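Local coordinates for protein putative glutathione S-transferase (Corynebacterium glutamicum, PDB 3M1G) that probably acts as a glutathione transferase of the ECM4-like (Xi) group, whose relatives remove glutathione from glutathionyl-hydroquinones through a cysteine thiol, at residues G199-G204 against A257-H262; H301-H306 against I314-P319; C70-R75 against R191-V196. One frame throughout, in Å; residues are numbered along the deposited sequence.

Interaction 1 (G199-G204 against A257-H262); sequences GVYRTG and AVYHGH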
# COMPACT_ATOMS: atom_id res chain seq x y z
N GLY A 199 10.26 -2.27 -14.55
CA GLY A 199 9.06 -3.06 -14.23
C GLY A 199 8.01 -2.28 -13.45
O GLY A 199 6.81 -2.44 -13.72
N VAL A 200 8.45 -1.46 -12.49
CA VAL A 200 7.51 -0.63 -11.75
C VAL A 200 6.81 0.40 -12.65
O VAL A 200 5.59 0.62 -12.50
CB VAL A 200 8.14 -0.00 -10.48
CG1 VAL A 200 8.58 -1.12 -9.49
CG2 VAL A 200 9.32 0.99 -10.80
N TYR A 201 7.55 1.01 -13.58
CA TYR A 201 7.01 2.01 -14.51
C TYR A 201 6.02 1.39 -15.49
O TYR A 201 4.95 1.94 -15.75
CB TYR A 201 8.15 2.76 -15.27
CG TYR A 201 8.86 3.71 -14.36
CD1 TYR A 201 8.36 4.97 -14.14
CD2 TYR A 201 10.01 3.33 -13.68
CE1 TYR A 201 8.98 5.84 -13.26
CE2 TYR A 201 10.61 4.19 -12.79
CZ TYR A 201 10.07 5.43 -12.59
OH TYR A 201 10.68 6.28 -11.71
N ARG A 202 6.35 0.21 -16.02
CA ARG A 202 5.43 -0.51 -16.91
C ARG A 202 4.11 -0.89 -16.19
O ARG A 202 3.02 -0.91 -16.79
CB ARG A 202 6.16 -1.75 -17.44
CG ARG A 202 5.62 -2.35 -18.77
CD ARG A 202 6.75 -3.15 -19.54
NE ARG A 202 7.27 -4.09 -18.58
CZ ARG A 202 8.55 -4.26 -18.24
NH1 ARG A 202 9.56 -3.68 -18.89
NH2 ARG A 202 8.81 -5.11 -17.25
N THR A 203 4.21 -1.17 -14.88
CA THR A 203 3.05 -1.48 -14.05
C THR A 203 2.24 -0.23 -13.78
O THR A 203 1.05 -0.23 -14.00
CB THR A 203 3.43 -2.18 -12.72
OG1 THR A 203 4.19 -3.35 -13.01
CG2 THR A 203 2.17 -2.60 -11.93
N GLY A 204 2.91 0.85 -13.39
CA GLY A 204 2.25 2.09 -13.04
C GLY A 204 1.64 2.86 -14.19
O GLY A 204 0.57 3.45 -14.03
N ALA A 257 7.14 3.74 -0.45
CA ALA A 257 6.77 5.15 -0.46
C ALA A 257 5.92 5.59 -1.66
O ALA A 257 5.06 6.47 -1.52
CB ALA A 257 8.04 6.06 -0.36
N VAL A 258 6.16 4.99 -2.83
CA VAL A 258 5.53 5.45 -4.08
C VAL A 258 4.99 4.31 -4.95
O VAL A 258 3.81 4.26 -5.25
CB VAL A 258 6.50 6.28 -4.96
CG1 VAL A 258 5.84 6.53 -6.33
CG2 VAL A 258 6.85 7.60 -4.27
N TYR A 259 5.84 3.39 -5.34
CA TYR A 259 5.44 2.40 -6.35
C TYR A 259 4.33 1.48 -5.87
O TYR A 259 3.46 1.07 -6.65
CB TYR A 259 6.63 1.55 -6.79
CG TYR A 259 7.83 2.34 -7.37
CD1 TYR A 259 7.65 3.47 -8.17
CD2 TYR A 259 9.14 1.93 -7.11
CE1 TYR A 259 8.75 4.15 -8.71
CE2 TYR A 259 10.22 2.60 -7.63
CZ TYR A 259 10.03 3.70 -8.44
OH TYR A 259 11.09 4.35 -8.98
N HIS A 260 4.37 1.12 -4.61
CA HIS A 260 3.36 0.24 -3.98
C HIS A 260 1.93 0.71 -4.27
O HIS A 260 1.11 -0.09 -4.72
CB HIS A 260 3.63 0.14 -2.46
CG HIS A 260 2.71 -0.80 -1.74
ND1 HIS A 260 1.44 -0.43 -1.35
CD2 HIS A 260 2.85 -2.11 -1.41
CE1 HIS A 260 0.82 -1.49 -0.83
NE2 HIS A 260 1.67 -2.51 -0.80
N GLY A 261 1.63 1.97 -3.97
CA GLY A 261 0.31 2.55 -4.19
C GLY A 261 0.14 3.31 -5.53
O GLY A 261 -0.68 2.94 -6.36
N HIS A 262 0.94 4.36 -5.72
CA HIS A 262 0.88 5.21 -6.91
C HIS A 262 0.95 4.42 -8.21
O HIS A 262 0.15 4.67 -9.11
CB HIS A 262 2.01 6.25 -6.83
CG HIS A 262 1.99 7.28 -7.92
ND1 HIS A 262 0.95 8.17 -8.10
CD2 HIS A 262 2.92 7.59 -8.86
CE1 HIS A 262 1.24 8.98 -9.10
NE2 HIS A 262 2.43 8.66 -9.58
O HOH W 1 -0.78 3.62 -11.58
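Val200 lies across one face of the Tyr259 ring, at about a right angle to it. Its CG2 methyl stands over the ring centre, 3.6 Å from the centroid and only 8° off the normal, a CH-pi contact. With chi1 at -62°, CG1 lies anti to the carbonyl carbon, beside the backbone N; CB and CG1 then reach the CG and CD2 side of the ring while CG2 holds the centre. A valine suits the place, its two methyls making a compact apolar surface close to the helix.

Tyr201 meets the same ring differently. Tyr259 turns its edge toward the face of Tyr201 in an offset edge-to-face pair, with centroids 5.8 Å apart and planes at 68°. The phenol ends converge, Tyr201 OH lying 3.4 Å from Tyr259 OH near the Tyr259 ring plane. Tyr302 OH hydrogen-bonds to Tyr259 OH and probably to Tyr201 OH, though the latter separation is modelled implausibly short and its detail is doubtful; the three phenol oxygens lie close together. Tyr201 is predicted to be the proton donor or acceptor, and Tyr259 and Tyr302 to lower the pKa of the nucleophile Cys70, a cluster consistent with the active site of ECM4-like (Xi-class) transferases.

At the C-terminal ends of both segments, water 1 joins the backbones, donating to Gly204 O and His262 O at 2.8 Å each. Thr203 OG1 donates to Gly199 O at 2.9 Å, on the opposite face of that carbonyl from Thr203 N, returning its buried hydroxyl to its own helix.

Helix 199-204 rests against helix 209-229 through Val200 on Leu219 and Thr203 on Ala215. Helix 255-259 leans on helix 295-305 through Val258, and Pro71, at the start of helix 71-83, packs against both Tyr201 and Tyr259.

Interaction 2 (H301-H306 against I314-P319); sequences HYYITH and IVPVGP
Tyr303 carries most of this contact, laying one face of its ring over Pro316, whereas Tyr302 just before it sends its hydroxyl to the predicted active site. Proline CD sits above the Tyr303 ring centre, 3.4 Å from the centroid and 4° off the normal, in a CH-pi contact, while CG reaches toward CZ and the hydroxyl. CG of Tyr303 lies anti to the carbonyl carbon, chi1 -79°, which points the ring at the loop. Tyr303 CB rests 3.7 Å from Ile314 O and 4.0 Å from Val315 CG2. Tyr303 OH has a weak link of 3.4 Å to water 2, which donates to Gly318 O.

Next, Ile304 brings its CG1 to 3.7 Å from Val315 CG2, two branched aliphatic chains meeting obliquely beside the tyrosine.

Asn310 ND2 bonds both Tyr303 O and Ile314 O, and Lys299 NZ bonds Pro316 O and Gly318 O. The loop also meets the second subunit, Val315 O bonding its Gln209 and Pro316 packing on its Lys264.

The direct contact is apolar and CH-pi, while polar links run through water 2 and Asn310. A proline suits the ring, since its CD hydrogens, next to an amide nitrogen, are probably polarised toward the tyrosine pi cloud.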
# COMPACT_ATOMS: atom_id res chain seq x y z
N HIS A 301 7.37 14.43 -6.01
CA HIS A 301 7.53 14.39 -7.45
C HIS A 301 6.48 13.46 -8.08
O HIS A 301 5.76 13.83 -9.00
CB HIS A 301 8.91 13.93 -7.88
CG HIS A 301 8.99 13.64 -9.35
ND1 HIS A 301 9.04 14.64 -10.29
CD2 HIS A 301 8.93 12.47 -10.03
CE1 HIS A 301 9.01 14.10 -11.50
NE2 HIS A 301 8.95 12.79 -11.37
N TYR A 302 6.38 12.26 -7.57
CA TYR A 302 5.53 11.28 -8.22
C TYR A 302 4.06 11.65 -8.06
O TYR A 302 3.30 11.67 -9.03
CB TYR A 302 5.81 9.89 -7.63
CG TYR A 302 7.03 9.24 -8.19
CD1 TYR A 302 8.28 9.48 -7.62
CD2 TYR A 302 6.96 8.42 -9.30
CE1 TYR A 302 9.42 8.89 -8.11
CE2 TYR A 302 8.10 7.82 -9.83
CZ TYR A 302 9.34 8.08 -9.24
OH TYR A 302 10.49 7.48 -9.72
N TYR A 303 3.67 11.94 -6.82
CA TYR A 303 2.25 12.11 -6.47
C TYR A 303 1.69 13.44 -6.97
O TYR A 303 0.48 13.53 -7.24
CB TYR A 303 2.00 11.96 -4.96
CG TYR A 303 1.96 10.54 -4.46
CD1 TYR A 303 0.80 9.76 -4.61
CD2 TYR A 303 3.06 9.94 -3.85
CE1 TYR A 303 0.75 8.43 -4.13
CE2 TYR A 303 3.00 8.61 -3.37
CZ TYR A 303 1.84 7.88 -3.53
OH TYR A 303 1.76 6.59 -3.09
N ILE A 304 2.54 14.47 -7.08
CA ILE A 304 2.07 15.79 -7.55
C ILE A 304 2.18 15.91 -9.07
O ILE A 304 1.26 16.33 -9.73
CB ILE A 304 2.83 16.94 -6.89
CG1 ILE A 304 2.51 16.96 -5.38
CG2 ILE A 304 2.44 18.31 -7.52
CD1 ILE A 304 3.35 17.99 -4.59
N THR A 305 3.29 15.47 -9.62
CA THR A 305 3.59 15.58 -11.05
C THR A 305 2.79 14.68 -11.97
O THR A 305 2.51 15.06 -13.09
CB THR A 305 5.11 15.30 -11.21
OG1 THR A 305 5.79 16.43 -10.69
CG2 THR A 305 5.53 14.99 -12.63
N HIS A 306 2.45 13.47 -11.52
CA HIS A 306 1.78 12.51 -12.39
C HIS A 306 0.26 12.67 -12.25
O HIS A 306 -0.44 11.77 -11.71
CB HIS A 306 2.20 11.08 -12.09
CG HIS A 306 3.65 10.80 -12.33
ND1 HIS A 306 4.32 9.76 -11.72
CD2 HIS A 306 4.57 11.45 -13.08
CE1 HIS A 306 5.59 9.77 -12.11
NE2 HIS A 306 5.76 10.79 -12.93
N ILE A 314 -2.65 14.92 -4.30
CA ILE A 314 -2.42 14.80 -2.88
C ILE A 314 -1.29 13.81 -2.65
O ILE A 314 -1.19 12.81 -3.37
CB ILE A 314 -3.72 14.42 -2.19
CG1 ILE A 314 -4.63 15.65 -2.23
CG2 ILE A 314 -3.51 13.95 -0.72
CD1 ILE A 314 -5.98 15.36 -1.81
N VAL A 315 -0.42 14.13 -1.70
CA VAL A 315 0.67 13.25 -1.31
C VAL A 315 0.28 12.53 -0.00
O VAL A 315 0.01 13.19 0.99
CB VAL A 315 1.98 14.05 -1.07
CG1 VAL A 315 3.19 13.09 -0.80
CG2 VAL A 315 2.31 14.97 -2.29
N PRO A 316 0.22 11.19 -0.01
CA PRO A 316 -0.12 10.51 1.23
C PRO A 316 0.86 10.83 2.36
O PRO A 316 2.06 10.98 2.10
CB PRO A 316 -0.01 9.01 0.87
CG PRO A 316 -0.01 8.94 -0.62
CD PRO A 316 0.57 10.25 -1.08
N VAL A 317 0.37 10.89 3.58
CA VAL A 317 1.25 11.09 4.74
C VAL A 317 2.14 9.86 4.92
O VAL A 317 3.31 9.99 5.22
CB VAL A 317 0.47 11.40 6.04
CG1 VAL A 317 1.47 11.64 7.23
CG2 VAL A 317 -0.39 12.64 5.81
N GLY A 318 1.58 8.67 4.67
CA GLY A 318 2.34 7.45 4.83
C GLY A 318 3.19 7.08 3.64
O GLY A 318 3.21 7.78 2.63
N PRO A 319 3.89 5.95 3.74
CA PRO A 319 3.97 5.06 4.86
C PRO A 319 4.85 5.58 6.00
O PRO A 319 5.65 6.50 5.81
CB PRO A 319 4.62 3.80 4.27
CG PRO A 319 5.53 4.37 3.22
CD PRO A 319 4.74 5.50 2.62
O HOH W 2 2.79 6.98 0.17

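Interaction 3 (C70-R75 against R191-V196); sequences CPWAHR and RIFTEV
Trp72 and Phe193 make the main contact, ring against ring, bridging helix 71-83 and helix 182-197. The six-membered ring of Trp72 meets Phe193 obliquely, planes at 65° and centroids 5.8 Å apart. Relative to the Phe193 ring, Trp72 CZ3 lies at the edge, in plane, 3.6 Å from Phe193 CE1. A chi1 of 173° sets the Phe193 ring beside its carbonyl carbon, with its CE1 edge turned to Trp72. The backbones are well separated here, the nearest CA atoms, of Trp72 and Phe193, being 10.6 Å apart, and two large aromatic residues suit such a span.

Arg75 adds a charged element. Within its own helix, Trp72 CE3 lies 3.7 Å above one face of the Arg75 guanidinium, offset toward the rim, and across the contact Arg75 NH1 approaches Phe193 CD1 at 4.3 Å. NH1 also has a weak hydrogen bond to Asn197 OD1.

No hydrogen bond crosses between the two segments. Cys70, the predicted nucleophile, is the N-cap of helix 71-83: its SG accepts from Ala73 N at 3.5 Å along a nearly straight line, 168°. Thr194 OG1 donates to the anti lone pair of Glu195 OE2 at 2.6 Å, while Glu195 OE1 forms a salt bridge with Arg218.

The contact lies deep in the chain, where the thioredoxin-like domain meets the helical domain. Tyr154 of helix 154-163 touches Trp72, Arg75 and Phe193; helix 243-253 packs on Pro71 and Ile192, and helix 209-229 covers the side of helix 182-197 that carries Ile192 and Val196.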
# COMPACT_ATOMS: atom_id res chain seq x y z
N CYS A 70 14.51 11.05 -8.99
CA CYS A 70 14.69 10.15 -10.12
C CYS A 70 15.62 9.00 -9.74
O CYS A 70 16.76 9.25 -9.34
CB CYS A 70 15.29 10.95 -11.31
SG CYS A 70 15.81 9.92 -12.72
N PRO A 71 15.16 7.74 -9.87
CA PRO A 71 16.03 6.60 -9.51
C PRO A 71 17.29 6.40 -10.39
O PRO A 71 18.34 5.98 -9.91
CB PRO A 71 15.09 5.39 -9.63
CG PRO A 71 14.00 5.83 -10.60
CD PRO A 71 13.83 7.30 -10.36
N TRP A 72 17.17 6.72 -11.68
CA TRP A 72 18.29 6.59 -12.57
C TRP A 72 19.38 7.58 -12.16
O TRP A 72 20.56 7.23 -12.11
CB TRP A 72 17.85 6.83 -14.01
CG TRP A 72 16.53 6.23 -14.35
CD1 TRP A 72 15.31 6.91 -14.47
CD2 TRP A 72 16.24 4.85 -14.55
NE1 TRP A 72 14.30 6.00 -14.75
CE2 TRP A 72 14.84 4.74 -14.82
CE3 TRP A 72 17.00 3.69 -14.54
CZ2 TRP A 72 14.21 3.52 -15.08
CZ3 TRP A 72 16.39 2.47 -14.80
CH2 TRP A 72 15.00 2.39 -15.07
N ALA A 73 18.98 8.81 -11.85
CA ALA A 73 19.91 9.80 -11.33
C ALA A 73 20.47 9.43 -9.99
O ALA A 73 21.66 9.70 -9.70
CB ALA A 73 19.22 11.20 -11.24
N HIS A 74 19.64 8.82 -9.14
CA HIS A 74 20.08 8.43 -7.83
C HIS A 74 21.33 7.51 -7.92
O HIS A 74 22.27 7.68 -7.13
CB HIS A 74 18.92 7.76 -7.06
CG HIS A 74 19.06 7.79 -5.58
ND1 HIS A 74 18.10 7.27 -4.73
CD2 HIS A 74 20.05 8.24 -4.78
CE1 HIS A 74 18.49 7.41 -3.47
NE2 HIS A 74 19.68 8.00 -3.47
N ARG A 75 21.37 6.57 -8.85
CA ARG A 75 22.58 5.74 -9.04
C ARG A 75 23.89 6.55 -9.16
O ARG A 75 24.91 6.21 -8.55
CB ARG A 75 22.49 4.98 -10.34
CG ARG A 75 21.28 4.07 -10.56
CD ARG A 75 21.42 3.47 -11.94
NE ARG A 75 20.40 2.49 -12.25
CZ ARG A 75 20.42 1.76 -13.38
NH1 ARG A 75 19.45 0.91 -13.62
NH2 ARG A 75 21.41 1.89 -14.26
N ARG A 191 18.37 -8.41 -15.95
CA ARG A 191 17.12 -8.90 -15.44
C ARG A 191 16.51 -7.88 -14.46
O ARG A 191 15.34 -7.56 -14.55
CB ARG A 191 17.29 -10.25 -14.76
CG ARG A 191 15.95 -10.94 -14.41
CD ARG A 191 16.15 -12.37 -13.97
NE ARG A 191 14.87 -13.00 -13.62
CZ ARG A 191 14.76 -14.17 -12.99
NH1 ARG A 191 15.82 -14.86 -12.68
NH2 ARG A 191 13.56 -14.67 -12.72
N ILE A 192 17.32 -7.30 -13.57
CA ILE A 192 16.80 -6.29 -12.66
C ILE A 192 16.28 -5.06 -13.43
O ILE A 192 15.20 -4.51 -13.15
CB ILE A 192 17.84 -5.90 -11.63
CG1 ILE A 192 18.06 -7.07 -10.66
CG2 ILE A 192 17.45 -4.61 -10.88
CD1 ILE A 192 19.29 -6.85 -9.70
N PHE A 193 17.01 -4.66 -14.46
CA PHE A 193 16.60 -3.50 -15.23
C PHE A 193 15.23 -3.69 -15.93
O PHE A 193 14.37 -2.84 -15.82
CB PHE A 193 17.64 -3.18 -16.29
CG PHE A 193 17.21 -2.11 -17.21
CD1 PHE A 193 17.07 -0.81 -16.74
CD2 PHE A 193 16.95 -2.38 -18.53
CE1 PHE A 193 16.68 0.20 -17.61
CE2 PHE A 193 16.55 -1.37 -19.42
CZ PHE A 193 16.40 -0.09 -18.96
N THR A 194 15.05 -4.75 -16.70
CA THR A 194 13.83 -4.90 -17.46
C THR A 194 12.63 -5.29 -16.56
O THR A 194 11.51 -4.85 -16.80
CB THR A 194 13.97 -5.91 -18.64
OG1 THR A 194 14.26 -7.22 -18.15
CG2 THR A 194 15.09 -5.46 -19.65
N GLU A 195 12.85 -6.10 -15.54
CA GLU A 195 11.70 -6.64 -14.77
C GLU A 195 11.39 -5.86 -13.49
O GLU A 195 10.27 -5.96 -12.98
CB GLU A 195 11.98 -8.08 -14.40
CG GLU A 195 12.42 -8.94 -15.55
CD GLU A 195 11.48 -8.89 -16.75
OE1 GLU A 195 10.32 -9.39 -16.61
OE2 GLU A 195 11.93 -8.39 -17.82
N VAL A 196 12.35 -5.10 -12.96
CA VAL A 196 12.21 -4.38 -11.69
C VAL A 196 12.37 -2.87 -11.85
O VAL A 196 11.39 -2.13 -11.58
CB VAL A 196 13.18 -4.92 -10.64
CG1 VAL A 196 13.04 -4.18 -9.29
CG2 VAL A 196 12.92 -6.48 -10.47

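How the interactions relate
Followed from the N terminus, the three contacts come in series, with no nesting or crossing. Interaction 3 closes the longest loop, 115 residues running from the first helix of the thioredoxin-like domain into the helical domain. Interaction 1 then joins helix 199-204, which directly follows helix 182-197, to helix 255-259 across 52 mostly helical residues. Interaction 2 closes a short loop of seven residues, folding the tail after helix 295-305 back onto that helix. Interactions 1 and 2 also meet through His262 and His306, and Arg202 NH2 bonds Thr194 O between interactions 1 and 3. Each holds predicted active-site residues: Cys70 in interaction 3, Tyr201 and Tyr259 in interaction 1, and Tyr302, touched by Pro71, in interaction 2.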